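Local coordinates for B12-binding domain-containing protein (Kitasatospora setae, PDB 6WTE) that acts as a radical S-adenosylmethionine methyltransferase (TsrM) that binds cobalamin and a [4Fe-4S] cluster and works by a non-radical mechanism, at residues A[340-343]-A[344-348]; A[365-369]-A[370-374]; A[491-494]-A[495-498]. One frame throughout, in Å; residues are numbered along the deposited sequence. Where two conformers were deposited one is given.

How the contacts relate
All three contacts are local, and they lie well apart, from about 13 Å (contacts 1 and 3) to about 22 Å (contacts 2 and 3) between nearest atoms. Contacts 1 and 2 belong to the radical SAM core and end two successive helices, 339-342 and 357-369, each with a glycine of positive phi just beyond. Contact 1 is the most buried and lies beside the iron-sulfur cluster, and its chemistry is a shared carbonyl, an indole and a lysine. Contact 2, away from the cobalamin and cluster sites, pairs a buried apolar side with a charged surface network. Contact 3, also partly buried, opens helix 491-503 with ordinary helical bonds, a buried tryptophan and an acidic outer side.

Contact 1: A[340-343]-A[344-348]; sequences ELLS and GWKVT
L342 and W345 close a type II beta turn at the end of helix 339-342, in the radical SAM core beside the [4Fe-4S] cluster. L342 O is gripped by two donors. W345 N, at 2.9 Å from L342 O, comes from above the carbonyl plane, whereas K346 N, at 3.1 Å from L342 O, lies in that plane. Glycine suits position 344 because phi is positive there and a beta carbon would collide with S343 O. K346 then sits at the centre of an inverse gamma turn.

The W345 indole swings back toward the helix because CG is anti to the backbone N (chi1 168°). Its CE3 edge carbon lies 3.3 Å from L341 O, near the ring plane. One ring face carries L342 CD2 and K346 CG, both near the rim, and these two carbons meet at 3.7 Å. The ring also meets that of H233, their planes roughly perpendicular, while backbone bonds from W345 to S232 and from V347 to R230 tie the turn to the cluster-binding loop.

K346 needs a long, flexible chain: it is folded at every torsion, its side chain about 4 Å from the cluster at the nearest atoms. Its buried ammonium is satisfied by several partners, for NZ makes a salt bridge with D335 OD2 and hydrogen bonds with Y355 OH and Q310 OE1.

Contact 2: A[365-369]-A[370-374]; sequences RLCRE and RGILT
R370 NH1 holds two acceptors, L366 O at 2.8 Å and E369 OE1 at 3.0 Å. It meets L366 O on an in-plane lone pair and E369 OE1 on its anti lone pair, the carboxylate and guanidinium planes 30° apart. A water bridges E369 OE1 and R370 NH2. With CG anti to the carbonyl carbon (chi1 -68°) and the chain extended to NE, R370 runs alongside L366. A positive charge is probably favourable at this C-terminal end of the helix.

The helix ends in a Schellman motif: I372 N bonds to C367 O at 2.9 Å, from the face opposite R370 N, and G371 N to R368 O at 3.2 Å. G371, with positive phi, is the C-prime residue, which suits glycine. The small C367 fits where the chain turns into strand 373-380, its CB 3.5 Å from T374 CG2 and its SG 3.8 Å from I372 CG2.

Farther out, R365 NH1 makes a salt bridge with E369 OE2, and D320 OD1 fixes R370 NE by another. Shortening R370 to an alanine is likely to leave L366 O with only a weak backbone donor and E369 OE1 and D320 without an ionic mate.

Contact 3: A[491-494]-A[495-498]; sequences PEER and WHGA
P491 meets W495 across the first turn of helix 491-503. Its carbonyl accepts a weak hydrogen bond, P491 O lying 3.4 Å from W495 N, and CD1 of the W495 indole is equally close to the same oxygen. Proline suits the first turn of a helix, where its ring fixes phi and no backbone N-H is needed for an earlier carbonyl.

E492 comes next. E492 O accepts H496 N at 3.0 Å, and E492 CA sits at the edge of the W495 ring, near the ring plane, while its side chain touches N439. A carboxylate so near the start of the helix would probably be favoured by the dipole.

E493 O accepts G497 N at 3.0 Å. The side chain of E493 folds at chi2 (62°), by which OE1 comes to 4.2 Å from H496 CB and stays oblique to the imidazole, with 5.2 Å between OE1 and H496 ND1, too far for a hydrogen bond.

R494 O receives A498 N at 3.0 Å, and the small methyl CB of A498 rests 3.6 Å from that oxygen. The arginine chain, extended from CG to NE, slants back toward the N-terminal side of the helix, where NH1 bonds to R487 O, just ahead of it.

W495 is the large buried residue of this turn. With CG anti to the carbonyl carbon (chi1 -79°), its indole lies against A76, F77 and N439 and meets the ring of F477; NE1 has a weak bond to Q437 OE1. A76 and F77 belong to the B12-binding domain, so the indole packs helix 491-503 against it. The whole is the N-terminal end of an amphipathic alpha helix, with successive i to i+4 backbone bonds.

Contact 1: A[340-343]-A[344-348]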
# COMPACT_ATOMS: atom_id res chain seq x y z
N GLU A 340 -23.76 -8.87 9.24
CA GLU A 340 -24.28 -9.04 7.89
C GLU A 340 -23.38 -8.38 6.86
O GLU A 340 -23.33 -8.82 5.70
CB GLU A 340 -25.71 -8.51 7.80
CG GLU A 340 -25.86 -7.03 8.15
CD GLU A 340 -26.18 -6.78 9.63
OE1 GLU A 340 -25.79 -7.60 10.50
OE2 GLU A 340 -26.84 -5.76 9.91
N LEU A 341 -22.64 -7.34 7.25
CA LEU A 341 -21.68 -6.71 6.35
C LEU A 341 -20.32 -7.40 6.38
O LEU A 341 -19.70 -7.58 5.33
CB LEU A 341 -21.53 -5.23 6.69
CG LEU A 341 -22.53 -4.31 5.98
CD1 LEU A 341 -23.96 -4.54 6.45
CD2 LEU A 341 -22.17 -2.87 6.15
N LEU A 342 -19.86 -7.79 7.57
CA LEU A 342 -18.53 -8.39 7.68
C LEU A 342 -18.50 -9.81 7.13
O LEU A 342 -17.45 -10.26 6.65
CB LEU A 342 -18.08 -8.37 9.14
CG LEU A 342 -17.80 -6.98 9.71
CD1 LEU A 342 -17.80 -7.04 11.22
CD2 LEU A 342 -16.47 -6.42 9.19
N SER A 343 -19.62 -10.52 7.19
CA SER A 343 -19.70 -11.85 6.60
C SER A 343 -19.37 -11.78 5.11
O SER A 343 -19.89 -10.92 4.39
CB SER A 343 -21.09 -12.44 6.81
OG SER A 343 -21.20 -13.70 6.17
N GLY A 344 -18.51 -12.69 4.66
CA GLY A 344 -18.05 -12.70 3.28
C GLY A 344 -17.10 -11.58 2.91
O GLY A 344 -16.59 -11.58 1.78
N TRP A 345 -16.84 -10.64 3.82
CA TRP A 345 -15.96 -9.51 3.55
C TRP A 345 -14.64 -9.66 4.30
O TRP A 345 -13.61 -9.88 3.67
CB TRP A 345 -16.68 -8.20 3.92
CG TRP A 345 -15.82 -6.95 3.97
CD1 TRP A 345 -14.56 -6.78 3.46
CD2 TRP A 345 -16.18 -5.71 4.58
NE1 TRP A 345 -14.12 -5.50 3.72
CE2 TRP A 345 -15.10 -4.82 4.41
CE3 TRP A 345 -17.32 -5.25 5.25
CZ2 TRP A 345 -15.11 -3.51 4.88
CZ3 TRP A 345 -17.33 -3.94 5.73
CH2 TRP A 345 -16.24 -3.09 5.54
N LYS A 346 -14.64 -9.55 5.63
CA LYS A 346 -13.41 -9.68 6.40
C LYS A 346 -13.29 -11.14 6.80
O LYS A 346 -13.74 -11.56 7.87
CB LYS A 346 -13.42 -8.75 7.61
CG LYS A 346 -13.46 -7.26 7.25
CD LYS A 346 -12.20 -6.83 6.50
CE LYS A 346 -10.97 -6.93 7.40
NZ LYS A 346 -10.95 -5.91 8.50
N VAL A 347 -12.70 -11.95 5.91
CA VAL A 347 -12.73 -13.40 6.08
C VAL A 347 -11.35 -14.00 5.86
O VAL A 347 -10.49 -13.43 5.19
CB VAL A 347 -13.71 -14.06 5.11
CG1 VAL A 347 -15.11 -13.50 5.30
CG2 VAL A 347 -13.22 -13.79 3.70
N THR A 348 -11.17 -15.20 6.41
CA THR A 348 -10.03 -16.04 6.11
C THR A 348 -10.19 -16.69 4.74
O THR A 348 -11.19 -16.49 4.04
CB THR A 348 -9.88 -17.15 7.16
OG1 THR A 348 -10.91 -18.12 6.95
CG2 THR A 348 -9.98 -16.59 8.57

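Contact 2: A[365-369]-A[370-374]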
# COMPACT_ATOMS: atom_id res chain seq x y z
N ARG A 365 -8.92 -0.77 24.71
CA ARG A 365 -8.73 -0.71 26.16
C ARG A 365 -7.28 -0.99 26.55
O ARG A 365 -6.67 -0.24 27.33
CB ARG A 365 -9.64 -1.69 26.89
CG ARG A 365 -9.27 -1.83 28.36
CD ARG A 365 -10.20 -2.76 29.13
NE ARG A 365 -10.21 -4.12 28.59
CZ ARG A 365 -9.35 -5.08 28.94
NH1 ARG A 365 -8.39 -4.84 29.82
NH2 ARG A 365 -9.46 -6.29 28.39
N LEU A 366 -6.72 -2.09 26.05
CA LEU A 366 -5.35 -2.46 26.39
C LEU A 366 -4.38 -1.36 25.98
O LEU A 366 -3.43 -1.06 26.72
CB LEU A 366 -4.98 -3.78 25.72
CG LEU A 366 -5.69 -5.05 26.21
CD1 LEU A 366 -5.27 -6.25 25.37
CD2 LEU A 366 -5.41 -5.31 27.70
N CYS A 367 -4.59 -0.75 24.81
CA CYS A 367 -3.73 0.36 24.42
C CYS A 367 -3.93 1.56 25.34
O CYS A 367 -2.95 2.19 25.76
CB CYS A 367 -4.01 0.75 22.97
SG CYS A 367 -3.42 -0.45 21.76
N ARG A 368 -5.18 1.89 25.66
CA ARG A 368 -5.45 2.99 26.58
C ARG A 368 -4.76 2.77 27.92
O ARG A 368 -4.13 3.68 28.47
CB ARG A 368 -6.96 3.16 26.78
CG ARG A 368 -7.31 4.29 27.75
CD ARG A 368 -8.79 4.35 28.07
NE ARG A 368 -9.23 3.25 28.92
CZ ARG A 368 -10.17 2.37 28.59
NH1 ARG A 368 -10.51 1.41 29.44
NH2 ARG A 368 -10.79 2.47 27.42
N GLU A 369 -4.88 1.55 28.47
CA GLU A 369 -4.24 1.23 29.74
C GLU A 369 -2.73 1.44 29.71
O GLU A 369 -2.12 1.65 30.76
CB GLU A 369 -4.54 -0.22 30.12
CG GLU A 369 -6.01 -0.50 30.41
CD GLU A 369 -6.27 -1.97 30.61
OE1 GLU A 369 -5.39 -2.78 30.26
OE2 GLU A 369 -7.35 -2.31 31.12
N ARG A 370 -2.11 1.38 28.53
CA ARG A 370 -0.66 1.47 28.41
C ARG A 370 -0.20 2.76 27.74
O ARG A 370 0.98 2.87 27.40
CB ARG A 370 -0.12 0.26 27.65
CG ARG A 370 -0.26 -1.04 28.43
CD ARG A 370 -0.38 -2.27 27.54
NE ARG A 370 -0.60 -3.45 28.38
CZ ARG A 370 -1.76 -3.74 28.95
NH1 ARG A 370 -2.81 -2.95 28.75
NH2 ARG A 370 -1.88 -4.82 29.72
N GLY A 371 -1.09 3.73 27.56
CA GLY A 371 -0.66 4.98 26.96
C GLY A 371 -0.30 4.86 25.50
O GLY A 371 0.52 5.65 25.01
N ILE A 372 -0.87 3.89 24.80
CA ILE A 372 -0.66 3.70 23.37
C ILE A 372 -1.84 4.30 22.64
O ILE A 372 -3.00 3.97 22.93
CB ILE A 372 -0.49 2.21 23.04
CG1 ILE A 372 0.78 1.67 23.68
CG2 ILE A 372 -0.50 1.97 21.52
CD1 ILE A 372 0.87 0.17 23.60
N LEU A 373 -1.56 5.19 21.69
CA LEU A 373 -2.59 5.84 20.90
C LEU A 373 -3.22 4.84 19.93
O LEU A 373 -2.62 3.82 19.56
CB LEU A 373 -2.02 7.03 20.13
CG LEU A 373 -1.16 8.01 20.95
CD1 LEU A 373 -0.50 9.04 20.06
CD2 LEU A 373 -2.01 8.69 22.00
N THR A 374 -4.46 5.12 19.54
CA THR A 374 -5.24 4.22 18.71
C THR A 374 -5.92 4.97 17.58
O THR A 374 -6.50 6.04 17.79
CB THR A 374 -6.31 3.49 19.52
OG1 THR A 374 -7.03 4.45 20.30
CG2 THR A 374 -5.67 2.47 20.46
O HOH W 1 -4.66 -5.13 31.03

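Contact 3: A[491-494]-A[495-498]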
# COMPACT_ATOMS: atom_id res chain seq x y z
N PRO A 491 -21.89 12.11 -11.92
CA PRO A 491 -21.25 11.11 -11.06
C PRO A 491 -20.57 11.69 -9.83
O PRO A 491 -20.72 11.14 -8.74
CB PRO A 491 -20.23 10.46 -12.01
CG PRO A 491 -20.83 10.61 -13.36
CD PRO A 491 -21.56 11.93 -13.35
N GLU A 492 -19.85 12.80 -9.97
CA GLU A 492 -19.20 13.39 -8.80
C GLU A 492 -20.21 14.03 -7.86
O GLU A 492 -19.90 14.21 -6.67
CB GLU A 492 -18.15 14.41 -9.23
CG GLU A 492 -16.93 13.77 -9.90
CD GLU A 492 -15.75 14.72 -10.00
OE1 GLU A 492 -15.96 15.91 -10.33
OE2 GLU A 492 -14.61 14.27 -9.75
N GLU A 493 -21.40 14.37 -8.34
CA GLU A 493 -22.42 14.95 -7.47
C GLU A 493 -22.99 13.90 -6.52
O GLU A 493 -23.26 14.19 -5.35
CB GLU A 493 -23.53 15.57 -8.31
CG GLU A 493 -24.38 16.59 -7.55
CD GLU A 493 -23.55 17.77 -7.07
OE1 GLU A 493 -23.62 18.10 -5.87
OE2 GLU A 493 -22.82 18.36 -7.90
N ARG A 494 -23.19 12.67 -7.01
CA ARG A 494 -23.64 11.60 -6.13
C ARG A 494 -22.61 11.29 -5.06
O ARG A 494 -22.96 11.05 -3.89
CB ARG A 494 -23.96 10.34 -6.94
CG ARG A 494 -25.13 10.47 -7.89
CD ARG A 494 -25.65 9.10 -8.28
NE ARG A 494 -26.52 9.15 -9.45
CZ ARG A 494 -27.82 9.39 -9.42
NH1 ARG A 494 -28.53 9.41 -10.54
NH2 ARG A 494 -28.43 9.62 -8.26
N TRP A 495 -21.33 11.27 -5.43
CA TRP A 495 -20.29 11.07 -4.42
C TRP A 495 -20.31 12.18 -3.39
O TRP A 495 -20.16 11.93 -2.19
CB TRP A 495 -18.91 10.99 -5.07
CG TRP A 495 -18.56 9.68 -5.71
CD1 TRP A 495 -18.30 9.46 -7.03
CD2 TRP A 495 -18.41 8.41 -5.06
NE1 TRP A 495 -18.00 8.13 -7.24
CE2 TRP A 495 -18.07 7.47 -6.05
CE3 TRP A 495 -18.55 7.98 -3.73
CZ2 TRP A 495 -17.86 6.12 -5.75
CZ3 TRP A 495 -18.34 6.64 -3.44
CH2 TRP A 495 -18.00 5.73 -4.45
N HIS A 496 -20.51 13.42 -3.84
CA HIS A 496 -20.57 14.56 -2.93
C HIS A 496 -21.69 14.38 -1.92
O HIS A 496 -21.51 14.59 -0.72
CB HIS A 496 -20.74 15.85 -3.73
CG HIS A 496 -20.55 17.11 -2.93
ND1 HIS A 496 -20.85 17.20 -1.59
CD2 HIS A 496 -20.10 18.33 -3.30
CE1 HIS A 496 -20.59 18.43 -1.16
NE2 HIS A 496 -20.13 19.13 -2.18
N GLY A 497 -22.87 13.98 -2.39
CA GLY A 497 -23.99 13.77 -1.48
C GLY A 497 -23.73 12.66 -0.49
O GLY A 497 -24.11 12.75 0.68
N ALA A 498 -23.06 11.59 -0.94
CA ALA A 498 -22.76 10.49 -0.04
C ALA A 498 -21.77 10.91 1.04
O ALA A 498 -21.91 10.53 2.21
CB ALA A 498 -22.22 9.29 -0.83